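PDB 1WOZ: 177aa long conserved hypothetical protein (ST1454) from Sulfolobus tokodaii, which probably acts as a corrinoid adenosyltransferase of the PduO type, using ATP to adenosylate cob(I)alamin. Local coordinates for residues E33-I38 with E60-G65; V120-E125 with R148-L153; G106-A111 with L158-R163. All coordinates share one frame; numbering follows the deposited sequence.

Contact 1 of 3, residues E33-I38 with E60-G65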
loop_
_atom_site.group_PDB
_atom_site.type_symbol
_atom_site.label_atom_id
_atom_site.label_comp_id
_atom_site.label_asym_id
_atom_site.label_seq_id
_atom_site.Cartn_x
_atom_site.Cartn_y
_atom_site.Cartn_z
ATOM N N GLU A 33 -1.463 -8.989 -2.745
ATOM C CA GLU A 33 -1.100 -7.582 -2.592
ATOM C C GLU A 33 0.407 -7.433 -2.832
ATOM O O GLU A 33 0.853 -6.552 -3.564
ATOM C CB GLU A 33 -1.501 -7.065 -1.196
ATOM C CG GLU A 33 -1.206 -5.564 -1.043
ATOM C CD GLU A 33 -1.649 -4.961 0.291
ATOM O OE1 GLU A 33 -2.302 -5.651 1.093
ATOM O OE2 GLU A 33 -1.352 -3.768 0.530
ATOM N N LEU A 34 1.208 -8.298 -2.221
ATOM C CA LEU A 34 2.655 -8.239 -2.448
ATOM C C LEU A 34 2.976 -8.453 -3.941
ATOM O O LEU A 34 3.763 -7.713 -4.541
ATOM C CB LEU A 34 3.368 -9.308 -1.602
ATOM C CG LEU A 34 4.861 -9.547 -1.921
ATOM C CD1 LEU A 34 5.677 -8.263 -1.686
ATOM C CD2 LEU A 34 5.407 -10.668 -1.009
ATOM N N ASN A 35 2.343 -9.454 -4.544
ATOM C CA ASN A 35 2.577 -9.770 -5.951
ATOM C C ASN A 35 2.249 -8.566 -6.849
ATOM O O ASN A 35 2.935 -8.304 -7.848
ATOM C CB ASN A 35 1.711 -10.995 -6.337
ATOM C CG ASN A 35 2.339 -11.845 -7.442
ATOM O OD1 ASN A 35 3.493 -11.655 -7.818
ATOM N ND2 ASN A 35 1.570 -12.790 -7.957
ATOM N N SER A 36 1.195 -7.829 -6.492
ATOM C CA SER A 36 0.786 -6.670 -7.279
ATOM C C SER A 36 1.804 -5.542 -7.130
ATOM O O SER A 36 2.149 -4.887 -8.123
ATOM C CB SER A 36 -0.622 -6.221 -6.872
ATOM O OG SER A 36 -1.559 -7.280 -7.129
ATOM N N PHE A 37 2.301 -5.299 -5.911
ATOM C CA PHE A 37 3.352 -4.270 -5.776
ATOM C C PHE A 37 4.604 -4.690 -6.574
ATOM O O PHE A 37 5.296 -3.848 -7.170
ATOM C CB PHE A 37 3.716 -4.034 -4.297
ATOM C CG PHE A 37 2.805 -3.037 -3.597
ATOM C CD1 PHE A 37 2.961 -1.668 -3.801
ATOM C CD2 PHE A 37 1.757 -3.479 -2.788
ATOM C CE1 PHE A 37 2.076 -0.742 -3.210
ATOM C CE2 PHE A 37 0.856 -2.576 -2.193
ATOM C CZ PHE A 37 1.012 -1.195 -2.404
ATOM N N ILE A 38 4.912 -5.983 -6.589
ATOM C CA ILE A 38 6.074 -6.424 -7.362
ATOM C C ILE A 38 5.835 -6.131 -8.852
ATOM O O ILE A 38 6.735 -5.669 -9.552
ATOM C CB ILE A 38 6.362 -7.929 -7.160
ATOM C CG1 ILE A 38 7.010 -8.135 -5.787
ATOM C CG2 ILE A 38 7.340 -8.433 -8.238
ATOM C CD1 ILE A 38 7.064 -9.597 -5.310
ATOM N N GLU A 60 6.711 -17.655 -8.359
ATOM C CA GLU A 60 6.892 -18.398 -7.109
ATOM C C GLU A 60 5.901 -18.003 -6.021
ATOM O O GLU A 60 5.569 -18.832 -5.160
ATOM C CB GLU A 60 8.362 -18.320 -6.637
ATOM C CG GLU A 60 9.297 -18.918 -7.697
ATOM C CD GLU A 60 10.785 -18.923 -7.340
ATOM O OE1 GLU A 60 11.221 -18.273 -6.358
ATOM O OE2 GLU A 60 11.524 -19.596 -8.077
ATOM N N LEU A 61 5.398 -16.765 -6.058
ATOM C CA LEU A 61 4.374 -16.381 -5.085
ATOM C C LEU A 61 3.106 -17.181 -5.422
ATOM O O LEU A 61 2.338 -17.555 -4.527
ATOM C CB LEU A 61 4.071 -14.866 -5.125
ATOM C CG LEU A 61 5.224 -14.003 -4.577
ATOM C CD1 LEU A 61 4.802 -12.544 -4.524
ATOM C CD2 LEU A 61 5.605 -14.476 -3.158
ATOM N N PHE A 62 2.864 -17.437 -6.709
ATOM C CA PHE A 62 1.689 -18.256 -7.054
ATOM C C PHE A 62 1.952 -19.687 -6.575
ATOM O O PHE A 62 1.047 -20.368 -6.106
ATOM C CB PHE A 62 1.415 -18.255 -8.564
ATOM C CG PHE A 62 0.539 -17.119 -9.014
ATOM C CD1 PHE A 62 1.086 -15.902 -9.395
ATOM C CD2 PHE A 62 -0.853 -17.257 -9.008
ATOM C CE1 PHE A 62 0.260 -14.828 -9.763
ATOM C CE2 PHE A 62 -1.676 -16.184 -9.377
ATOM C CZ PHE A 62 -1.105 -14.970 -9.753
ATOM N N GLU A 63 3.194 -20.155 -6.688
ATOM C CA GLU A 63 3.489 -21.502 -6.203
ATOM C C GLU A 63 3.308 -21.584 -4.686
ATOM O O GLU A 63 2.825 -22.600 -4.148
ATOM C CB GLU A 63 4.908 -21.909 -6.608
ATOM C CG GLU A 63 5.038 -22.065 -8.117
ATOM C CD GLU A 63 6.380 -22.630 -8.562
ATOM O OE1 GLU A 63 6.415 -23.250 -9.638
ATOM O OE2 GLU A 63 7.397 -22.441 -7.866
ATOM N N ILE A 64 3.680 -20.512 -3.990
ATOM C CA ILE A 64 3.514 -20.463 -2.541
ATOM C C ILE A 64 2.026 -20.538 -2.227
ATOM O O ILE A 64 1.608 -21.230 -1.291
ATOM C CB ILE A 64 4.125 -19.141 -1.944
ATOM C CG1 ILE A 64 5.645 -19.236 -1.986
ATOM C CG2 ILE A 64 3.546 -18.860 -0.555
ATOM C CD1 ILE A 64 6.373 -18.001 -1.474
ATOM N N GLY A 65 1.217 -19.817 -2.998
ATOM C CA GLY A 65 -0.220 -19.872 -2.770
ATOM C C GLY A 65 -0.784 -21.279 -2.973
ATOM O O GLY A 65 -1.688 -21.706 -2.250
#
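Leu61 sends one methyl, CD1, toward helix 23-44, where three side chains receive it from different directions. Ile38 meets it head-on, its own CD1 lying 3.8 Å from Leu61 CD1 in a tip-to-tip approach. Leu34 crosses Leu61 at about a right angle and puts CG 4.0 Å from Leu61 CD1. Asn35 runs alongside Leu61 in the opposite sense, which leaves its amide oxygen OD1 3.7 Å from the same Leu61 CD1. The reach comes from the second torsion of Leu61: CD1 continues the chain away from CA (chi2 -175°) and spans axes that stand 10.7 Å apart. Those axes are almost exactly antiparallel, at 173°, as expected for consecutive helices 23-44 and 48-69, the first hairpin of the five-helix bundle that characterises PduO-type adenosyltransferases. Leu34 also rests on helices 109-134 and 140-163, so the aliphatic side of this contact belongs to the bundle core.

The other branch of Asn35 turns to an aromatic neighbour. Its ND2 comes nearest to CE1 of the Phe62 ring, at 3.0 Å, from an oblique direction, with the amide and ring planes 63° apart. Phe62 leaves its helix beside the contact, but its ring bends in toward the amide. Beyond it lies the second subunit, whose Tyr171 meets the Phe62 ring at a shallow interplanar angle and whose Pro105 packs on Asn35. A bound polyether touches both Asn35 and Phe62, and Asp32 and Leu61 complete its pocket at this subunit boundary.

Contact 2 of 3, residues V120-E125 with R148-L153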
loop_
_atom_site.group_PDB
_atom_site.type_symbol
_atom_site.label_atom_id
_atom_site.label_comp_id
_atom_site.label_asym_id
_atom_site.label_seq_id
_atom_site.Cartn_x
_atom_site.Cartn_y
_atom_site.Cartn_z
ATOM N N VAL A 120 6.132 -4.065 2.155
ATOM C CA VAL A 120 4.911 -4.869 2.057
ATOM C C VAL A 120 5.292 -6.344 2.254
ATOM O O VAL A 120 4.569 -7.095 2.920
ATOM C CB VAL A 120 4.197 -4.635 0.707
ATOM C CG1 VAL A 120 3.000 -5.641 0.523
ATOM C CG2 VAL A 120 3.654 -3.201 0.692
ATOM N N ALA A 121 6.437 -6.754 1.703
ATOM C CA ALA A 121 6.882 -8.144 1.871
ATOM C C ALA A 121 7.057 -8.431 3.375
ATOM O O ALA A 121 6.694 -9.505 3.869
ATOM C CB ALA A 121 8.197 -8.370 1.126
ATOM N N ARG A 122 7.609 -7.459 4.102
ATOM C CA ARG A 122 7.806 -7.616 5.537
ATOM C C ARG A 122 6.466 -7.685 6.270
ATOM O O ARG A 122 6.331 -8.442 7.248
ATOM C CB ARG A 122 8.715 -6.490 6.079
ATOM C CG ARG A 122 10.192 -6.759 5.719
ATOM C CD ARG A 122 11.161 -5.666 6.197
ATOM N NE ARG A 122 11.180 -5.444 7.648
ATOM C CZ ARG A 122 11.972 -6.061 8.531
ATOM N NH1 ARG A 122 12.845 -6.980 8.148
ATOM N NH2 ARG A 122 11.921 -5.718 9.817
ATOM N N ARG A 123 5.448 -6.969 5.775
ATOM C CA ARG A 123 4.133 -7.034 6.410
ATOM C C ARG A 123 3.532 -8.436 6.184
ATOM O O ARG A 123 2.935 -9.028 7.107
ATOM C CB ARG A 123 3.194 -5.930 5.876
ATOM C CG ARG A 123 1.681 -6.257 6.040
ATOM C CD ARG A 123 0.794 -5.010 6.089
ATOM N NE ARG A 123 0.953 -4.102 4.946
ATOM C CZ ARG A 123 0.285 -4.202 3.802
ATOM N NH1 ARG A 123 -0.588 -5.192 3.641
ATOM N NH2 ARG A 123 0.447 -3.284 2.842
ATOM N N VAL A 124 3.700 -8.978 4.978
ATOM C CA VAL A 124 3.202 -10.323 4.675
ATOM C C VAL A 124 3.961 -11.344 5.539
ATOM O O VAL A 124 3.361 -12.293 6.059
ATOM C CB VAL A 124 3.391 -10.684 3.169
ATOM C CG1 VAL A 124 2.837 -12.122 2.886
ATOM C CG2 VAL A 124 2.661 -9.649 2.296
ATOM N N GLU A 125 5.266 -11.142 5.706
ATOM C CA GLU A 125 6.072 -12.050 6.545
ATOM C C GLU A 125 5.541 -12.079 7.989
ATOM O O GLU A 125 5.354 -13.163 8.567
ATOM C CB GLU A 125 7.548 -11.624 6.555
ATOM C CG GLU A 125 8.407 -12.532 7.459
ATOM C CD GLU A 125 9.836 -12.052 7.631
ATOM O OE1 GLU A 125 10.208 -10.998 7.061
ATOM O OE2 GLU A 125 10.598 -12.745 8.344
ATOM N N ARG A 148 13.756 -13.875 3.071
ATOM C CA ARG A 148 14.850 -13.685 2.111
ATOM C C ARG A 148 14.452 -12.715 1.015
ATOM O O ARG A 148 15.297 -12.006 0.467
ATOM C CB ARG A 148 15.219 -14.998 1.411
ATOM C CG ARG A 148 16.173 -15.955 2.131
ATOM C CD ARG A 148 16.528 -15.585 3.542
ATOM N NE ARG A 148 17.266 -16.688 4.160
ATOM C CZ ARG A 148 17.137 -17.054 5.424
ATOM N NH1 ARG A 148 16.312 -16.403 6.216
ATOM N NH2 ARG A 148 17.799 -18.105 5.886
ATOM N N LEU A 149 13.169 -12.723 0.654
ATOM C CA LEU A 149 12.717 -11.829 -0.400
ATOM C C LEU A 149 12.894 -10.367 -0.015
ATOM O O LEU A 149 13.303 -9.550 -0.844
ATOM C CB LEU A 149 11.248 -12.107 -0.734
ATOM C CG LEU A 149 10.580 -11.160 -1.730
ATOM C CD1 LEU A 149 11.291 -11.183 -3.049
ATOM C CD2 LEU A 149 9.110 -11.622 -1.916
ATOM N N SER A 150 12.565 -10.013 1.219
ATOM C CA SER A 150 12.723 -8.615 1.582
ATOM C C SER A 150 14.202 -8.182 1.524
ATOM O O SER A 150 14.498 -7.039 1.158
ATOM C CB SER A 150 12.105 -8.337 2.951
ATOM O OG SER A 150 12.782 -9.024 3.981
ATOM N N SER A 151 15.133 -9.085 1.846
ATOM C CA SER A 151 16.550 -8.707 1.764
ATOM C C SER A 151 16.974 -8.541 0.295
ATOM O O SER A 151 17.799 -7.683 -0.028
ATOM C CB SER A 151 17.440 -9.758 2.442
ATOM O OG SER A 151 17.126 -9.835 3.815
ATOM N N LEU A 152 16.422 -9.384 -0.588
ATOM C CA LEU A 152 16.723 -9.269 -2.008
ATOM C C LEU A 152 16.208 -7.909 -2.530
ATOM O O LEU A 152 16.900 -7.212 -3.278
ATOM C CB LEU A 152 16.054 -10.420 -2.792
ATOM C CG LEU A 152 16.052 -10.263 -4.316
ATOM C CD1 LEU A 152 17.481 -10.119 -4.833
ATOM C CD2 LEU A 152 15.340 -11.464 -4.956
ATOM N N LEU A 153 14.982 -7.546 -2.153
ATOM C CA LEU A 153 14.409 -6.274 -2.590
ATOM C C LEU A 153 15.273 -5.095 -2.103
ATOM O O LEU A 153 15.459 -4.115 -2.825
ATOM C CB LEU A 153 12.972 -6.148 -2.074
ATOM C CG LEU A 153 11.966 -7.108 -2.757
ATOM C CD1 LEU A 153 10.655 -7.125 -1.980
ATOM C CD2 LEU A 153 11.713 -6.672 -4.213
#
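Ser150 and Ala121 face each other where helices 109-134 and 140-163 run side by side, and their small size is consistent with the close spacing. Their CB atoms lie 4.3 Å apart, and their CA atoms, at 5.9 Å, are the nearest pair between the two segments. The local axes approach to 9.1 Å at 171°, a close antiparallel pairing within the five-helix bundle. Ala121 offers its single methyl to a second partner one turn further along, since Ala121 CB is 4.2 Å from Leu153 CD1. Leu153 also packs against Leu54 of helix 48-69 and thereby ties this pairing to the bundle interior.

On the outer side, Ser150 is met by the aliphatic part of Arg122. Arg122 CG comes to 3.7 Å from Ser150 CB and to 3.9 Å from Ser150 OG, so it is methylene and not guanidinium that does the touching. The Arg122 chain then bends at its third torsion (chi3 60°), carrying the charged end onward. Arg122 also packs on Asp32 of the third subunit. The hydroxyl of Ser150, set between its own backbone N and carbonyl carbon (chi1 65°), is bonded to the carbonyl oxygen of Asn147 on its own helix. Glu125 reaches over from the facing helix, yet its OE1 stays 4.5 Å from Ser150 OG. Its OE2 bonds instead to Asn147 ND2 and forms a salt bridge to Lys20 of the third subunit.

No hydrogen bond joins 120-125 to 148-153, but the Glu125-Asn147 bond crosses between the same helices right beside them. The pairing thus combines packing of Ala121 and Ser150, flanked by Arg122 CG and Leu153 CD1, with one adjacent polar link.

Contact 3 of 3, residues G106-A111 with L158-R163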
loop_
_atom_site.group_PDB
_atom_site.type_symbol
_atom_site.label_atom_id
_atom_site.label_comp_id
_atom_site.label_asym_id
_atom_site.label_seq_id
_atom_site.Cartn_x
_atom_site.Cartn_y
_atom_site.Cartn_z
ATOM N N GLY A 106 14.169 5.239 0.051
ATOM C CA GLY A 106 13.917 6.283 -0.932
ATOM C C GLY A 106 15.065 6.451 -1.926
ATOM O O GLY A 106 15.872 5.529 -2.133
ATOM N N GLY A 107 15.122 7.638 -2.528
ATOM C CA GLY A 107 16.139 7.983 -3.515
ATOM C C GLY A 107 15.521 8.063 -4.906
ATOM O O GLY A 107 14.617 8.884 -5.153
ATOM N N SER A 108 16.014 7.235 -5.825
ATOM C CA SER A 108 15.452 7.186 -7.176
ATOM C C SER A 108 14.035 6.618 -7.089
ATOM O O SER A 108 13.684 5.965 -6.112
ATOM C CB SER A 108 16.288 6.282 -8.090
ATOM O OG SER A 108 16.397 4.973 -7.557
ATOM N N GLU A 109 13.210 6.881 -8.095
ATOM C CA GLU A 109 11.847 6.339 -8.052
ATOM C C GLU A 109 11.938 4.804 -8.072
ATOM O O GLU A 109 11.125 4.127 -7.439
ATOM C CB GLU A 109 11.017 6.868 -9.240
ATOM C CG GLU A 109 9.529 6.475 -9.151
ATOM C CD GLU A 109 8.678 7.120 -10.228
ATOM O OE1 GLU A 109 7.474 6.788 -10.292
ATOM O OE2 GLU A 109 9.204 7.956 -10.995
ATOM N N GLU A 110 12.931 4.259 -8.784
ATOM C CA GLU A 110 13.111 2.807 -8.843
ATOM C C GLU A 110 13.416 2.220 -7.461
ATOM O O GLU A 110 12.774 1.250 -7.024
ATOM C CB GLU A 110 14.240 2.427 -9.811
ATOM C CG GLU A 110 13.929 2.716 -11.266
ATOM C CD GLU A 110 14.284 4.128 -11.697
ATOM O OE1 GLU A 110 14.659 4.959 -10.843
ATOM O OE2 GLU A 110 14.181 4.410 -12.911
ATOM N N ALA A 111 14.390 2.800 -6.764
ATOM C CA ALA A 111 14.709 2.317 -5.425
ATOM C C ALA A 111 13.514 2.555 -4.481
ATOM O O ALA A 111 13.238 1.737 -3.601
ATOM C CB ALA A 111 15.947 3.038 -4.877
ATOM N N LEU A 158 19.411 -0.781 -3.419
ATOM C CA LEU A 158 20.754 -0.184 -3.328
ATOM C C LEU A 158 21.363 -0.057 -4.730
ATOM O O LEU A 158 21.960 0.976 -5.076
ATOM C CB LEU A 158 21.694 -1.067 -2.488
ATOM C CG LEU A 158 21.280 -1.372 -1.047
ATOM C CD1 LEU A 158 22.332 -2.275 -0.403
ATOM C CD2 LEU A 158 21.109 -0.056 -0.262
ATOM N N VAL A 159 21.235 -1.118 -5.526
ATOM C CA VAL A 159 21.775 -1.107 -6.871
ATOM C C VAL A 159 21.015 -0.112 -7.748
ATOM O O VAL A 159 21.631 0.588 -8.582
ATOM C CB VAL A 159 21.764 -2.532 -7.503
ATOM C CG1 VAL A 159 22.107 -2.444 -8.997
ATOM C CG2 VAL A 159 22.815 -3.425 -6.784
ATOM N N ALA A 160 19.695 -0.018 -7.556
ATOM C CA ALA A 160 18.891 0.942 -8.327
ATOM C C ALA A 160 19.413 2.369 -8.124
ATOM O O ALA A 160 19.544 3.148 -9.097
ATOM C CB ALA A 160 17.414 0.879 -7.894
ATOM N N ASN A 161 19.661 2.748 -6.871
ATOM C CA ASN A 161 20.184 4.102 -6.618
ATOM C C ASN A 161 21.568 4.281 -7.223
ATOM O O ASN A 161 21.852 5.303 -7.823
ATOM C CB ASN A 161 20.214 4.424 -5.109
ATOM C CG ASN A 161 18.860 4.900 -4.609
ATOM O OD1 ASN A 161 18.057 5.427 -5.392
ATOM N ND2 ASN A 161 18.592 4.715 -3.320
ATOM N N LYS A 162 22.440 3.294 -7.066
ATOM C CA LYS A 162 23.772 3.397 -7.670
ATOM C C LYS A 162 23.665 3.610 -9.178
ATOM O O LYS A 162 24.338 4.483 -9.749
ATOM C CB LYS A 162 24.582 2.127 -7.411
ATOM C CG LYS A 162 25.970 2.139 -8.044
ATOM C CD LYS A 162 26.715 0.868 -7.660
ATOM C CE LYS A 162 28.062 0.752 -8.377
ATOM N NZ LYS A 162 29.031 1.744 -7.848
ATOM N N ARG A 163 22.825 2.816 -9.839
ATOM C CA ARG A 163 22.664 2.960 -11.283
ATOM C C ARG A 163 22.060 4.307 -11.657
ATOM O O ARG A 163 22.206 4.757 -12.796
ATOM C CB ARG A 163 21.799 1.824 -11.854
ATOM C CG ARG A 163 22.489 0.458 -11.761
ATOM C CD ARG A 163 21.626 -0.673 -12.368
ATOM N NE ARG A 163 22.237 -1.984 -12.168
ATOM C CZ ARG A 163 21.664 -3.136 -12.507
ATOM N NH1 ARG A 163 20.464 -3.135 -13.073
ATOM N NH2 ARG A 163 22.275 -4.289 -12.255
#
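Ser108 and Ala111 lie opposite Asn161 and Ala160, with CA separations of 5.7 Å for Ser108 and Asn161 and 5.3 Å for Ala111 and Ala160, as the backbone turns through Gly106 and Gly107, both at positive phi, into helix 109-134. The amide of Asn161 reads this turn with both of its ends. Asn161 ND2 donates to Gly106 O at 3.1 Å, in the carbonyl plane and almost perfectly straight (177°). Asn161 OD1 is gripped twice by one residue: Ser108 N donates to it at 2.8 Å, and Ser108 OG donates to it at 2.8 Å from a position tilted 33° off its carbonyl plane. Three bonds thus hold the amide and fix its flip, and ND2 has a further partner in Glu168.

Ser108 is the N-cap of helix 109-134. Its hydroxyl accepts from Ala111 N at 3.1 Å while giving its own proton to Asn161, which makes the cap a relay between the start of that helix and the last turn of helix 140-163. The two helices are adjacent and antiparallel in the adenosyltransferase bundle, so the beginning of one meets the end of the other. OG stands between the backbone N and the carbonyl carbon of Ser108 (chi1 57°), which places it within bonding distance of both Ala111 N and Asn161 OD1.

Small apolar groups fill in beside the bonds. Ala111 CB rests 4.0 Å from Ala160 CB, and Glu110 brings its CB, likewise at 4.0 Å, against Ala160 CB. The carboxylate of Glu110 turns to a salt bridge with Arg164, and Trp47 packs over both Glu110 and Ala160.

Along the chain, contact 1 closes before the other two open, and contact 2 is nested within the loop closed by contact 3. Contact 1 pairs helices 23-44 and 48-69; contacts 2 and 3 both pair helices 109-134 and 140-163, with centres about 17 Å apart, one in mid-bundle and one at its end. Contacts 1 and 2 touch, their centres about 11 Å apart, through Leu34 against Leu149 and the salt bridge of Glu33 to Arg123, which joins the two hairpins. Contacts 1 and 3, with centres about 22 Å apart, do not touch. All three also meet neighbouring subunits, so bundle packing and trimer assembly draw on the same helices.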